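PDB 1MGT: methylated-DNA--protein-cysteine methyltransferase from Thermococcus kodakarensis, which repairs O6-methylguanine and O4-methylthymine in DNA by transferring the methyl group to one of its own cysteines, a suicide reaction that irreversibly inactivates the enzyme. Local coordinates for residues 82-87 / 136-141. Numbering follows the deposited sequence.
Sequences RELSFE and PIVVPC
A small, buried, purely apolar contact between Leu84 and the pair Val138 and Val139 joins the loop between helix 63-71 and helix 91-103 to the loop that runs into the PCHR motif of the MGMT family, whose Cys141 is inferred to be the nucleophile and methyl acceptor. The evidence that side chains alone make the contact is that the two backbones stay well apart, with the CA atoms of Leu84 and Val138 separated by 9.5 Å, that no hydrogen bond spans them, and that only 89 Å² is buried in all. Leu84 spans the gap with both branches of its fork. Its CG lies beside the backbone N and anti to the carbonyl carbon (chi1 -54°), directing the isobutyl group at the two consecutive valines: CD2 meets CG2 of Val138 at 4.3 Å, while CD1 turns to Val139. Around the valines, Ile27 of strand 24-30 touches Val138, and Tyr97, Leu100 and Thr101 of helix 91-103 touch Val139, consistent with a position at the junction of the N-terminal and DNA-binding parts. Each loop also has its own brace. In 82-87, the backbone N of Glu87 donates to Ser85 OG (3.0 Å, 163°), closing an ST turn; in 136-141, Cys141 N bonds to Val139 O at 2.9 Å around Pro140, an inverse gamma turn that places the cysteine just beyond the valine pair. Val139 has CG1 anti to its backbone N (chi1 163°), which leaves CG2 as the methyl facing Leu84, 4.2 Å from CD1.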
ATOM      1  N   ARG A  82      -4.992   1.028 -12.691  1.00 18.66           N
ATOM      2  CA  ARG A  82      -5.383   2.174 -13.501  1.00 21.57           C
ATOM      3  C   ARG A  82      -5.783   3.413 -12.706  1.00 21.12           C
ATOM      4  O   ARG A  82      -5.817   4.508 -13.278  1.00 20.99           O
ATOM      5  CB  ARG A  82      -6.586   1.744 -14.378  1.00 24.73           C
ATOM      6  CG  ARG A  82      -7.561   0.917 -13.573  1.00 30.17           C
ATOM      7  CD  ARG A  82      -8.819   1.646 -13.162  1.00 34.98           C
ATOM      8  NE  ARG A  82      -9.947   1.345 -14.040  1.00 39.30           N
ATOM      9  CZ  ARG A  82     -10.023   1.533 -15.343  1.00 42.00           C
ATOM     10  NH1 ARG A  82     -11.142   1.198 -16.006  1.00 43.78           N
ATOM     11  NH2 ARG A  82      -9.021   2.048 -16.039  1.00 42.95           N
ATOM     12  N   GLU A  83      -6.095   3.264 -11.428  1.00 19.45           N
ATOM     13  CA  GLU A  83      -6.471   4.404 -10.601  1.00 21.23           C
ATOM     14  C   GLU A  83      -5.250   5.121 -10.016  1.00 18.52           C
ATOM     15  O   GLU A  83      -5.404   6.221  -9.474  1.00 18.31           O
ATOM     16  CB  GLU A  83      -7.313   3.941  -9.412  1.00 24.09           C
ATOM     17  CG  GLU A  83      -8.460   3.013  -9.718  1.00 27.45           C
ATOM     18  CD  GLU A  83      -9.682   3.737 -10.246  1.00 30.30           C
ATOM     19  OE1 GLU A  83      -9.616   4.972 -10.423  1.00 32.56           O
ATOM     20  OE2 GLU A  83     -10.698   3.054 -10.481  1.00 32.86           O
ATOM     21  N   LEU A  84      -4.075   4.521 -10.096  1.00 15.69           N
ATOM     22  CA  LEU A  84      -2.859   5.090  -9.533  1.00 14.73           C
ATOM     23  C   LEU A  84      -2.169   6.105 -10.400  1.00 14.13           C
ATOM     24  O   LEU A  84      -1.947   5.859 -11.588  1.00 15.76           O
ATOM     25  CB  LEU A  84      -1.857   3.946  -9.207  1.00 16.20           C
ATOM     26  CG  LEU A  84      -2.445   2.853  -8.303  1.00 15.52           C
ATOM     27  CD1 LEU A  84      -1.415   1.744  -8.066  1.00 14.87           C
ATOM     28  CD2 LEU A  84      -2.907   3.427  -6.968  1.00 15.00           C
ATOM     29  N   SER A  85      -1.751   7.244  -9.827  1.00 12.58           N
ATOM     30  CA  SER A  85      -1.077   8.229 -10.664  1.00 12.43           C
ATOM     31  C   SER A  85       0.390   7.957 -10.887  1.00 13.92           C
ATOM     32  O   SER A  85       0.964   8.456 -11.874  1.00 13.50           O
ATOM     33  CB  SER A  85      -1.192   9.632 -10.015  1.00 13.52           C
ATOM     34  OG  SER A  85      -0.302   9.634  -8.903  1.00 14.20           O
ATOM     35  N   PHE A  86       1.073   7.230 -10.007  1.00 12.41           N
ATOM     36  CA  PHE A  86       2.488   6.976 -10.065  1.00 12.69           C
ATOM     37  C   PHE A  86       3.294   8.264  -9.940  1.00 13.18           C
ATOM     38  O   PHE A  86       4.459   8.310 -10.334  1.00 13.38           O
ATOM     39  CB  PHE A  86       2.978   6.144 -11.267  1.00 12.91           C
ATOM     40  CG  PHE A  86       2.559   4.699 -11.035  1.00 13.46           C
ATOM     41  CD1 PHE A  86       1.451   4.188 -11.654  1.00 15.49           C
ATOM     42  CD2 PHE A  86       3.308   3.920 -10.157  1.00 12.98           C
ATOM     43  CE1 PHE A  86       1.038   2.879 -11.441  1.00 16.20           C
ATOM     44  CE2 PHE A  86       2.887   2.614  -9.943  1.00 15.26           C
ATOM     45  CZ  PHE A  86       1.784   2.105 -10.567  1.00 14.24           C
ATOM     46  N   GLU A  87       2.692   9.325  -9.384  1.00 13.82           N
ATOM     47  CA  GLU A  87       3.435  10.568  -9.190  1.00 14.88           C
ATOM     48  C   GLU A  87       4.398  10.333  -8.022  1.00 13.08           C
ATOM     49  O   GLU A  87       3.984   9.718  -7.033  1.00 13.93           O
ATOM     50  CB  GLU A  87       2.477  11.721  -8.813  1.00 17.18           C
ATOM     51  CG  GLU A  87       1.629  12.204  -9.975  1.00 20.55           C
ATOM     52  CD  GLU A  87       0.611  13.271  -9.590  1.00 23.41           C
ATOM     53  OE1 GLU A  87       0.716  13.916  -8.543  1.00 23.94           O
ATOM     54  OE2 GLU A  87      -0.359  13.494 -10.336  1.00 26.29           O
ATOM     55  N   PRO A 136       0.048   1.216  -0.156  1.00  9.85           N
ATOM     56  CA  PRO A 136      -0.165  -0.016   0.636  1.00 10.65           C
ATOM     57  C   PRO A 136      -1.558  -0.532   0.344  1.00 11.06           C
ATOM     58  O   PRO A 136      -2.485   0.165  -0.130  1.00  9.44           O
ATOM     59  CB  PRO A 136       0.002   0.402   2.066  1.00 12.39           C
ATOM     60  CG  PRO A 136      -0.258   1.877   2.079  1.00 12.30           C
ATOM     61  CD  PRO A 136       0.290   2.369   0.762  1.00  9.61           C
ATOM     62  N   ILE A 137      -1.766  -1.828   0.606  1.00  9.48           N
ATOM     63  CA  ILE A 137      -2.981  -2.554   0.361  1.00 11.23           C
ATOM     64  C   ILE A 137      -3.126  -2.896  -1.120  1.00 13.21           C
ATOM     65  O   ILE A 137      -3.070  -4.077  -1.506  1.00 14.93           O
ATOM     66  CB  ILE A 137      -4.289  -1.952   0.880  1.00 11.73           C
ATOM     67  CG1 ILE A 137      -4.191  -1.648   2.387  1.00 12.55           C
ATOM     68  CG2 ILE A 137      -5.481  -2.892   0.606  1.00 10.85           C
ATOM     69  CD1 ILE A 137      -5.323  -0.735   2.850  1.00 16.73           C
ATOM     70  N   VAL A 138      -3.290  -1.910  -1.975  1.00 11.26           N
ATOM     71  CA  VAL A 138      -3.470  -2.128  -3.405  1.00 12.29           C
ATOM     72  C   VAL A 138      -2.190  -2.688  -4.019  1.00 13.33           C
ATOM     73  O   VAL A 138      -2.339  -3.653  -4.794  1.00 14.57           O
ATOM     74  CB  VAL A 138      -4.012  -0.881  -4.094  1.00 12.83           C
ATOM     75  CG1 VAL A 138      -5.324  -0.468  -3.385  1.00 12.68           C
ATOM     76  CG2 VAL A 138      -3.038   0.269  -3.985  1.00 15.08           C
ATOM     77  N   VAL A 139      -1.043  -2.132  -3.734  1.00 10.52           N
ATOM     78  CA  VAL A 139       0.257  -2.712  -4.250  1.00  9.85           C
ATOM     79  C   VAL A 139       0.576  -3.579  -3.041  1.00  9.65           C
ATOM     80  O   VAL A 139       0.788  -3.072  -1.915  1.00  9.83           O
ATOM     81  CB  VAL A 139       1.293  -1.623  -4.517  1.00  9.44           C
ATOM     82  CG1 VAL A 139       2.698  -2.219  -4.626  1.00 11.07           C
ATOM     83  CG2 VAL A 139       0.933  -0.899  -5.820  1.00 10.29           C
ATOM     84  N   PRO A 140       0.458  -4.894  -3.175  1.00 10.74           N
ATOM     85  CA  PRO A 140       0.586  -5.761  -2.023  1.00 11.68           C
ATOM     86  C   PRO A 140       1.897  -6.053  -1.428  1.00 15.83           C
ATOM     87  O   PRO A 140       2.306  -7.251  -1.334  1.00 14.28           O
ATOM     88  CB  PRO A 140      -0.213  -6.998  -2.503  1.00 12.40           C
ATOM     89  CG  PRO A 140       0.231  -7.104  -3.931  1.00 11.60           C
ATOM     90  CD  PRO A 140       0.173  -5.646  -4.419  1.00 12.35           C
ATOM     91  N   CYS A 141       2.573  -5.036  -0.855  1.00 12.34           N
ATOM     92  CA  CYS A 141       3.869  -5.227  -0.236  1.00 14.90           C
ATOM     93  C   CYS A 141       3.777  -6.045   1.048  1.00 14.17           C
ATOM     94  O   CYS A 141       4.822  -6.552   1.497  1.00 13.84           O
ATOM     95  CB  CYS A 141       4.567  -3.876  -0.019  1.00 18.20           C
ATOM     96  SG  CYS A 141       3.677  -2.839   1.151  1.00 23.07           S
TER